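Long-range contacts in putative acyl-CoA thioester hydrolase YbhC (Escherichia coli K-12, PDB 3GRH), which is a putative thioesterase of the outer membrane, a lipoprotein of the pectinesterase family that neither binds pectin nor shows pectinesterase activity: residues 334-338 / 362-367; 322-328 / 353-359. All coordinates share one frame; numbering follows the deposited sequence.

Contact 1. Residues 334-338 / 362-367; sequences GVAQL and GFNTAK
A336 and F363 form the close-packed part of this contact between the lead-in to strand 337-342 and the loop before strand 369-373. A336 CB lies 3.8 Å from F363 CD1, and L338 brings its CD2 branch to within 4.1 Å of F363 CE1, its side chain crossing that of F363 at about a right angle. A nearly straight hydrogen bond pins the backbones here, N364 N to A336 O at 2.8 Å. A water beside this packed end accepts from A336 N and donates to G362 O. F328 and A330 of strand 327-330 and V308 also pack on F363, tying the ring into the interior of the beta-helix. Toward solvent the fit is looser and polar. CG of N364 is anti to the backbone N (chi1 -174°), which lays its side chain beside that of Q337, the two amide planes 18° apart; another water then links N364 ND2 to V335 O. N364 OD1 accepts from K367 N at 2.9 Å, an Asx motif in which the donor stands above the carbonyl plane. The extended Q337 reaches past N364, and its NE2 gives K367 O a bond of 2.8 Å lying in the plane of its own amide. K367 O, K367 N, V335 O, A336 N and G362 O thus find partners in uncharged amides or waters, consistent with a loop held without regular sheet pairing.

Contact 2. Residues 322-328 / 353-359; sequences LAVNSRF and VIRDSAI
The F328 ring meets the neighbouring coil chiefly by its rim: S357 CB and A358 O lie at the edge in its plane, as does A323 CB from its own coil, across the corner, while CG2 of I354 approaches CE2 of F328 obliquely at 3.7 Å. F295, one coil back, stacks with this ring. A second flat group, the R355 guanidinium, has the D356 carboxylate at its edge; R355 NE donates to D356 OD2 at 2.9 Å in a salt bridge, and D356 OD1 takes a hydrogen bond from N408. Parallel ladders run on both sides of the corner, R355 N to A323 O at 2.8 Å and A358 N to S326 O at 2.9 Å. At the bend S357 OG lies beside its own backbone N (chi1 -70°), where it accepts from S326 N at 3.0 Å and donates to R355 O, which also receives N325 N. An alanine at S357 is likely to leave S326 N without its acceptor and R355 O with one donor fewer. S326 OG repeats the pattern one coil earlier, donating to V324 O and accepting from T293 N. Such coils in parallel register, corners stacked, build the right-handed parallel beta-helix of pectinesterases.

The centres of contacts 1 and 2 lie about 15 Å apart, on the same side of the chain's centre. Their segments alternate along the chain: 322-328, 334-338, 353-359, then 362-367, so each contact joins one coil of the beta-helix to the next. Contact 2 pairs strands 321-324 and 327-330 with 351-355 and 358-359, whereas contact 1 joins the turns that follow, leading to strands 337-342 and 369-373. They meet directly inside: F363 CE2 is 3.7 Å from F328 O, and L338 CD1 is 3.9 Å from I354 CD1. The same two coils are therefore stitched at successive corners, near the C-terminal end of the pectinesterase-like solenoid.

Contact 1. Residues 334-338 / 362-367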
ATOM      1  N   GLY A 334     -11.977  20.797   0.333  1.00 20.98           N
ATOM      2  CA  GLY A 334     -10.579  21.140   0.527  1.00 19.81           C
ATOM      3  C   GLY A 334      -9.943  20.687   1.812  1.00 18.24           C
ATOM      4  O   GLY A 334      -8.979  21.277   2.255  1.00 18.94           O
ATOM      5  N   VAL A 335     -10.454  19.618   2.406  1.00 16.36           N
ATOM      6  CA  VAL A 335      -9.948  19.108   3.668  1.00 14.91           C
ATOM      7  C   VAL A 335      -8.797  18.135   3.407  1.00 13.20           C
ATOM      8  O   VAL A 335      -7.739  18.200   4.040  1.00 13.51           O
ATOM      9  CB  VAL A 335     -11.096  18.434   4.410  1.00 16.29           C
ATOM     10  CG1 VAL A 335     -10.615  17.381   5.494  1.00 18.43           C
ATOM     11  CG2 VAL A 335     -12.001  19.532   4.937  1.00 16.95           C
ATOM     12  N   ALA A 336      -9.019  17.269   2.424  1.00 11.34           N
ATOM     13  CA  ALA A 336      -8.090  16.154   2.138  1.00 10.49           C
ATOM     14  C   ALA A 336      -6.692  16.630   1.739  1.00 10.84           C
ATOM     15  O   ALA A 336      -6.491  17.581   1.037  1.00 12.06           O
ATOM     16  CB  ALA A 336      -8.664  15.294   1.044  1.00 10.90           C
ATOM     17  N   GLN A 337      -5.708  15.883   2.200  1.00 10.42           N
ATOM     18  CA  GLN A 337      -4.329  16.156   1.886  1.00  9.22           C
ATOM     19  C   GLN A 337      -3.656  14.953   1.248  1.00  9.91           C
ATOM     20  O   GLN A 337      -4.114  13.849   1.349  1.00 10.49           O
ATOM     21  CB  GLN A 337      -3.629  16.599   3.176  1.00  8.57           C
ATOM     22  CG  GLN A 337      -3.987  18.006   3.541  1.00 12.08           C
ATOM     23  CD  GLN A 337      -3.549  18.408   4.952  1.00 12.20           C
ATOM     24  OE1 GLN A 337      -3.977  17.771   5.932  1.00 13.11           O
ATOM     25  NE2 GLN A 337      -2.786  19.468   5.067  1.00 12.28           N
ATOM     26  N   LEU A 338      -2.559  15.195   0.514  1.00  9.15           N
ATOM     27  CA  LEU A 338      -1.874  14.129  -0.227  1.00 10.97           C
ATOM     28  C   LEU A 338      -1.100  13.244   0.678  1.00  9.94           C
ATOM     29  O   LEU A 338      -0.833  12.059   0.343  1.00 10.18           O
ATOM     30  CB  LEU A 338      -1.010  14.713  -1.285  1.00 12.07           C
ATOM     31  CG  LEU A 338      -1.676  15.489  -2.394  1.00 14.26           C
ATOM     32  CD1 LEU A 338      -0.569  16.124  -3.254  1.00 15.15           C
ATOM     33  CD2 LEU A 338      -2.555  14.541  -3.176  1.00 14.97           C
ATOM     34  N   GLY A 362     -11.284  18.436  -4.331  1.00 17.84           N
ATOM     35  CA  GLY A 362     -11.441  18.053  -2.966  1.00 15.61           C
ATOM     36  C   GLY A 362     -10.219  18.163  -2.121  1.00 14.85           C
ATOM     37  O   GLY A 362     -10.300  17.876  -0.949  1.00 16.34           O
ATOM     38  N   PHE A 363      -9.080  18.449  -2.708  1.00 13.61           N
ATOM     39  CA  PHE A 363      -7.837  18.535  -1.935  1.00 13.86           C
ATOM     40  C   PHE A 363      -7.500  19.934  -1.460  1.00 13.22           C
ATOM     41  O   PHE A 363      -7.924  20.922  -2.064  1.00 14.02           O
ATOM     42  CB  PHE A 363      -6.666  17.934  -2.702  1.00 13.81           C
ATOM     43  CG  PHE A 363      -6.789  16.467  -2.881  1.00 11.94           C
ATOM     44  CD1 PHE A 363      -6.280  15.618  -1.935  1.00 15.97           C
ATOM     45  CD2 PHE A 363      -7.433  15.943  -3.960  1.00 15.84           C
ATOM     46  CE1 PHE A 363      -6.465  14.240  -2.090  1.00 13.45           C
ATOM     47  CE2 PHE A 363      -7.607  14.603  -4.111  1.00 15.95           C
ATOM     48  CZ  PHE A 363      -7.122  13.757  -3.178  1.00 15.65           C
ATOM     49  N   ASN A 364      -6.696  20.015  -0.398  1.00 14.70           N
ATOM     50  CA  ASN A 364      -6.173  21.271   0.119  1.00 14.65           C
ATOM     51  C   ASN A 364      -5.006  21.693  -0.746  1.00 15.54           C
ATOM     52  O   ASN A 364      -3.948  21.109  -0.651  1.00 17.17           O
ATOM     53  CB  ASN A 364      -5.719  21.072   1.565  1.00 14.45           C
ATOM     54  CG  ASN A 364      -5.281  22.376   2.250  1.00 15.27           C
ATOM     55  OD1 ASN A 364      -4.822  23.322   1.616  1.00 16.81           O
ATOM     56  ND2 ASN A 364      -5.415  22.402   3.574  1.00 19.12           N
ATOM     57  N   THR A 365      -5.221  22.642  -1.645  1.00 16.45           N
ATOM     58  CA  THR A 365      -4.182  22.928  -2.621  1.00 17.20           C
ATOM     59  C   THR A 365      -3.095  23.809  -2.073  1.00 19.01           C
ATOM     60  O   THR A 365      -1.981  23.761  -2.606  1.00 19.89           O
ATOM     61  CB  THR A 365      -4.738  23.551  -3.900  1.00 16.96           C
ATOM     62  OG1 THR A 365      -5.395  24.776  -3.564  1.00 16.42           O
ATOM     63  CG2 THR A 365      -5.709  22.594  -4.577  1.00 17.98           C
ATOM     64  N   ALA A 366      -3.413  24.605  -1.042  1.00 18.43           N
ATOM     65  CA  ALA A 366      -2.450  25.466  -0.342  1.00 18.91           C
ATOM     66  C   ALA A 366      -1.506  24.716   0.600  1.00 19.57           C
ATOM     67  O   ALA A 366      -0.325  25.094   0.730  1.00 21.13           O
ATOM     68  CB  ALA A 366      -3.172  26.540   0.419  1.00 20.03           C
ATOM     69  N   LYS A 367      -1.989  23.650   1.228  1.00 17.70           N
ATOM     70  CA  LYS A 367      -1.163  22.850   2.102  1.00 16.71           C
ATOM     71  C   LYS A 367      -1.460  21.366   1.855  1.00 14.36           C
ATOM     72  O   LYS A 367      -2.184  20.703   2.578  1.00 12.92           O
ATOM     73  CB  LYS A 367      -1.430  23.185   3.543  1.00 18.48           C
ATOM     74  CG  LYS A 367      -1.003  24.543   3.944  1.00 21.25           C
ATOM     75  CD  LYS A 367      -1.052  24.677   5.438  1.00 22.13           C
ATOM     76  CE  LYS A 367      -0.283  25.907   5.901  1.00 27.74           C
ATOM     77  NZ  LYS A 367      -0.031  26.874   4.781  1.00 32.36           N
TER
HETATM   78  O   HOH W   1      -6.724  20.448   5.292  1.00 27.24           O
HETATM   79  O   HOH W   2     -11.708  17.175   1.083  1.00 30.95           O

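Contact 2. Residues 322-328 / 353-359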
ATOM      1  N   LEU A 322       6.023   5.815  -5.074  1.00  6.83           N
ATOM      2  CA  LEU A 322       5.944   6.585  -6.313  1.00  6.09           C
ATOM      3  C   LEU A 322       4.559   6.381  -6.844  1.00  6.41           C
ATOM      4  O   LEU A 322       4.160   5.232  -6.953  1.00  7.70           O
ATOM      5  CB  LEU A 322       6.891   6.038  -7.380  1.00  6.92           C
ATOM      6  CG  LEU A 322       6.829   6.643  -8.736  1.00  6.21           C
ATOM      7  CD1 LEU A 322       7.204   8.139  -8.589  1.00  7.71           C
ATOM      8  CD2 LEU A 322       7.825   5.884  -9.666  1.00  7.08           C
ATOM      9  N   ALA A 323       3.806   7.455  -7.096  1.00  5.76           N
ATOM     10  CA  ALA A 323       2.507   7.346  -7.768  1.00  7.76           C
ATOM     11  C   ALA A 323       2.704   8.005  -9.113  1.00  7.22           C
ATOM     12  O   ALA A 323       3.102   9.176  -9.183  1.00  8.78           O
ATOM     13  CB  ALA A 323       1.484   8.086  -6.949  1.00  9.29           C
ATOM     14  N   VAL A 324       2.478   7.245 -10.171  1.00  8.27           N
ATOM     15  CA  VAL A 324       2.675   7.689 -11.578  1.00  8.65           C
ATOM     16  C   VAL A 324       1.443   7.435 -12.371  1.00  7.52           C
ATOM     17  O   VAL A 324       0.812   6.397 -12.246  1.00  8.41           O
ATOM     18  CB  VAL A 324       3.993   7.050 -12.154  1.00 10.28           C
ATOM     19  CG1 VAL A 324       3.937   5.581 -12.102  1.00 15.91           C
ATOM     20  CG2 VAL A 324       4.243   7.535 -13.547  1.00 11.93           C
ATOM     21  N   ASN A 325       0.981   8.391 -13.139  1.00  8.97           N
ATOM     22  CA  ASN A 325      -0.087   8.225 -14.074  1.00  9.45           C
ATOM     23  C   ASN A 325      -1.366   7.728 -13.319  1.00  8.22           C
ATOM     24  O   ASN A 325      -2.133   6.852 -13.807  1.00 11.44           O
ATOM     25  CB  ASN A 325       0.316   7.214 -15.152  1.00  9.42           C
ATOM     26  CG  ASN A 325       1.526   7.638 -15.989  1.00 16.55           C
ATOM     27  OD1 ASN A 325       2.239   6.809 -16.534  1.00 23.34           O
ATOM     28  ND2 ASN A 325       1.728   8.894 -16.098  1.00 19.52           N
ATOM     29  N   SER A 326      -1.571   8.307 -12.147  1.00  8.16           N
ATOM     30  CA  SER A 326      -2.616   7.890 -11.223  1.00  9.02           C
ATOM     31  C   SER A 326      -3.641   9.069 -11.087  1.00  8.94           C
ATOM     32  O   SER A 326      -3.527  10.078 -11.758  1.00 10.72           O
ATOM     33  CB  SER A 326      -1.968   7.435  -9.941  1.00 10.04           C
ATOM     34  OG  SER A 326      -1.360   6.137 -10.149  1.00 10.06           O
ATOM     35  N   ARG A 327      -4.741   8.785 -10.390  1.00  9.28           N
ATOM     36  CA  ARG A 327      -5.917   9.657 -10.277  1.00 11.14           C
ATOM     37  C   ARG A 327      -6.229   9.763  -8.794  1.00 11.02           C
ATOM     38  O   ARG A 327      -6.234   8.794  -8.089  1.00 11.93           O
ATOM     39  CB  ARG A 327      -7.109   9.121 -11.064  1.00 13.69           C
ATOM     40  CG  ARG A 327      -6.868   9.151 -12.490  1.00 19.40           C
ATOM     41  CD  ARG A 327      -8.096   8.589 -13.208  1.00 21.57           C
ATOM     42  NE  ARG A 327      -8.178   7.138 -13.080  1.00 28.90           N
ATOM     43  CZ  ARG A 327      -9.306   6.428 -12.987  1.00 29.73           C
ATOM     44  NH1 ARG A 327     -10.485   7.017 -12.979  1.00 33.81           N
ATOM     45  NH2 ARG A 327      -9.250   5.105 -12.933  1.00 33.08           N
ATOM     46  N   PHE A 328      -6.430  10.971  -8.317  1.00  9.45           N
ATOM     47  CA  PHE A 328      -6.706  11.236  -6.921  1.00 10.36           C
ATOM     48  C   PHE A 328      -8.017  12.032  -6.794  1.00 10.50           C
ATOM     49  O   PHE A 328      -8.178  13.053  -7.421  1.00 11.71           O
ATOM     50  CB  PHE A 328      -5.584  12.089  -6.306  1.00 11.34           C
ATOM     51  CG  PHE A 328      -4.258  11.394  -6.257  1.00  9.52           C
ATOM     52  CD1 PHE A 328      -3.867  10.689  -5.167  1.00 13.15           C
ATOM     53  CD2 PHE A 328      -3.448  11.356  -7.345  1.00 10.06           C
ATOM     54  CE1 PHE A 328      -2.674   9.976  -5.121  1.00 12.33           C
ATOM     55  CE2 PHE A 328      -2.256  10.653  -7.272  1.00 10.22           C
ATOM     56  CZ  PHE A 328      -1.853   9.993  -6.203  1.00 10.83           C
ATOM     57  N   VAL A 353       6.806  10.519  -4.116  1.00  7.41           N
ATOM     58  CA  VAL A 353       6.704  11.351  -5.316  1.00  5.99           C
ATOM     59  C   VAL A 353       5.398  11.060  -6.010  1.00  7.52           C
ATOM     60  O   VAL A 353       5.098   9.909  -6.271  1.00  7.08           O
ATOM     61  CB  VAL A 353       7.870  11.087  -6.269  1.00  7.29           C
ATOM     62  CG1 VAL A 353       7.680  11.736  -7.603  1.00  7.13           C
ATOM     63  CG2 VAL A 353       9.189  11.543  -5.681  1.00  8.54           C
ATOM     64  N   ILE A 354       4.632  12.077  -6.314  1.00  6.38           N
ATOM     65  CA  ILE A 354       3.449  11.971  -7.135  1.00  6.59           C
ATOM     66  C   ILE A 354       3.712  12.674  -8.430  1.00  5.17           C
ATOM     67  O   ILE A 354       4.030  13.861  -8.437  1.00  9.40           O
ATOM     68  CB  ILE A 354       2.218  12.578  -6.428  1.00  7.63           C
ATOM     69  CG1 ILE A 354       1.890  11.870  -5.148  1.00  8.99           C
ATOM     70  CG2 ILE A 354       0.963  12.448  -7.374  1.00  9.55           C
ATOM     71  CD1 ILE A 354       0.776  12.609  -4.337  1.00 10.57           C
ATOM     72  N   ARG A 355       3.707  11.914  -9.524  1.00  6.49           N
ATOM     73  CA  ARG A 355       4.044  12.436 -10.848  1.00  7.73           C
ATOM     74  C   ARG A 355       3.072  12.081 -11.913  1.00  8.63           C
ATOM     75  O   ARG A 355       2.445  11.035 -11.872  1.00  7.98           O
ATOM     76  CB  ARG A 355       5.448  12.050 -11.295  1.00  7.17           C
ATOM     77  CG  ARG A 355       5.689  10.608 -11.388  1.00 10.28           C
ATOM     78  CD  ARG A 355       7.153  10.305 -11.791  1.00  9.39           C
ATOM     79  NE  ARG A 355       7.452  10.825 -13.136  1.00  9.38           N
ATOM     80  CZ  ARG A 355       8.677  11.048 -13.615  1.00 10.56           C
ATOM     81  NH1 ARG A 355       9.755  10.706 -12.978  1.00 11.75           N
ATOM     82  NH2 ARG A 355       8.751  11.516 -14.876  1.00 12.93           N
ATOM     83  N   ASP A 356       2.935  12.962 -12.875  1.00  9.59           N
ATOM     84  CA  ASP A 356       2.160  12.674 -14.042  1.00 10.28           C
ATOM     85  C   ASP A 356       0.696  12.204 -13.750  1.00  8.78           C
ATOM     86  O   ASP A 356       0.125  11.375 -14.485  1.00 11.96           O
ATOM     87  CB  ASP A 356       2.882  11.642 -14.925  1.00 11.33           C
ATOM     88  CG  ASP A 356       4.330  12.009 -15.205  1.00 19.52           C
ATOM     89  OD1 ASP A 356       4.580  13.142 -15.678  1.00 24.73           O
ATOM     90  OD2 ASP A 356       5.245  11.137 -14.951  1.00 24.30           O
ATOM     91  N   SER A 357       0.133  12.743 -12.685  1.00  9.29           N
ATOM     92  CA  SER A 357      -1.112  12.314 -12.136  1.00  8.78           C
ATOM     93  C   SER A 357      -2.170  13.399 -12.124  1.00  9.57           C
ATOM     94  O   SER A 357      -1.872  14.574 -12.144  1.00 10.57           O
ATOM     95  CB  SER A 357      -0.901  11.782 -10.729  1.00  8.48           C
ATOM     96  OG  SER A 357      -0.174  10.539 -10.804  1.00  8.89           O
ATOM     97  N   ALA A 358      -3.433  12.985 -12.113  1.00  9.29           N
ATOM     98  CA  ALA A 358      -4.552  13.916 -12.098  1.00  9.92           C
ATOM     99  C   ALA A 358      -4.959  14.052 -10.619  1.00  9.36           C
ATOM    100  O   ALA A 358      -5.262  13.043  -9.988  1.00 11.03           O
ATOM    101  CB  ALA A 358      -5.733  13.356 -12.913  1.00 13.14           C
ATOM    102  N   ILE A 359      -4.994  15.264 -10.090  1.00  9.69           N
ATOM    103  CA  ILE A 359      -5.466  15.571  -8.714  1.00  8.88           C
ATOM    104  C   ILE A 359      -6.711  16.414  -8.810  1.00 10.28           C
ATOM    105  O   ILE A 359      -6.712  17.494  -9.344  1.00 10.04           O
ATOM    106  CB  ILE A 359      -4.388  16.282  -7.891  1.00  8.37           C
ATOM    107  CG1 ILE A 359      -3.121  15.456  -7.887  1.00 10.06           C
ATOM    108  CG2 ILE A 359      -4.852  16.442  -6.452  1.00  9.59           C
ATOM    109  CD1 ILE A 359      -1.944  16.125  -7.296  1.00 11.88           C
TER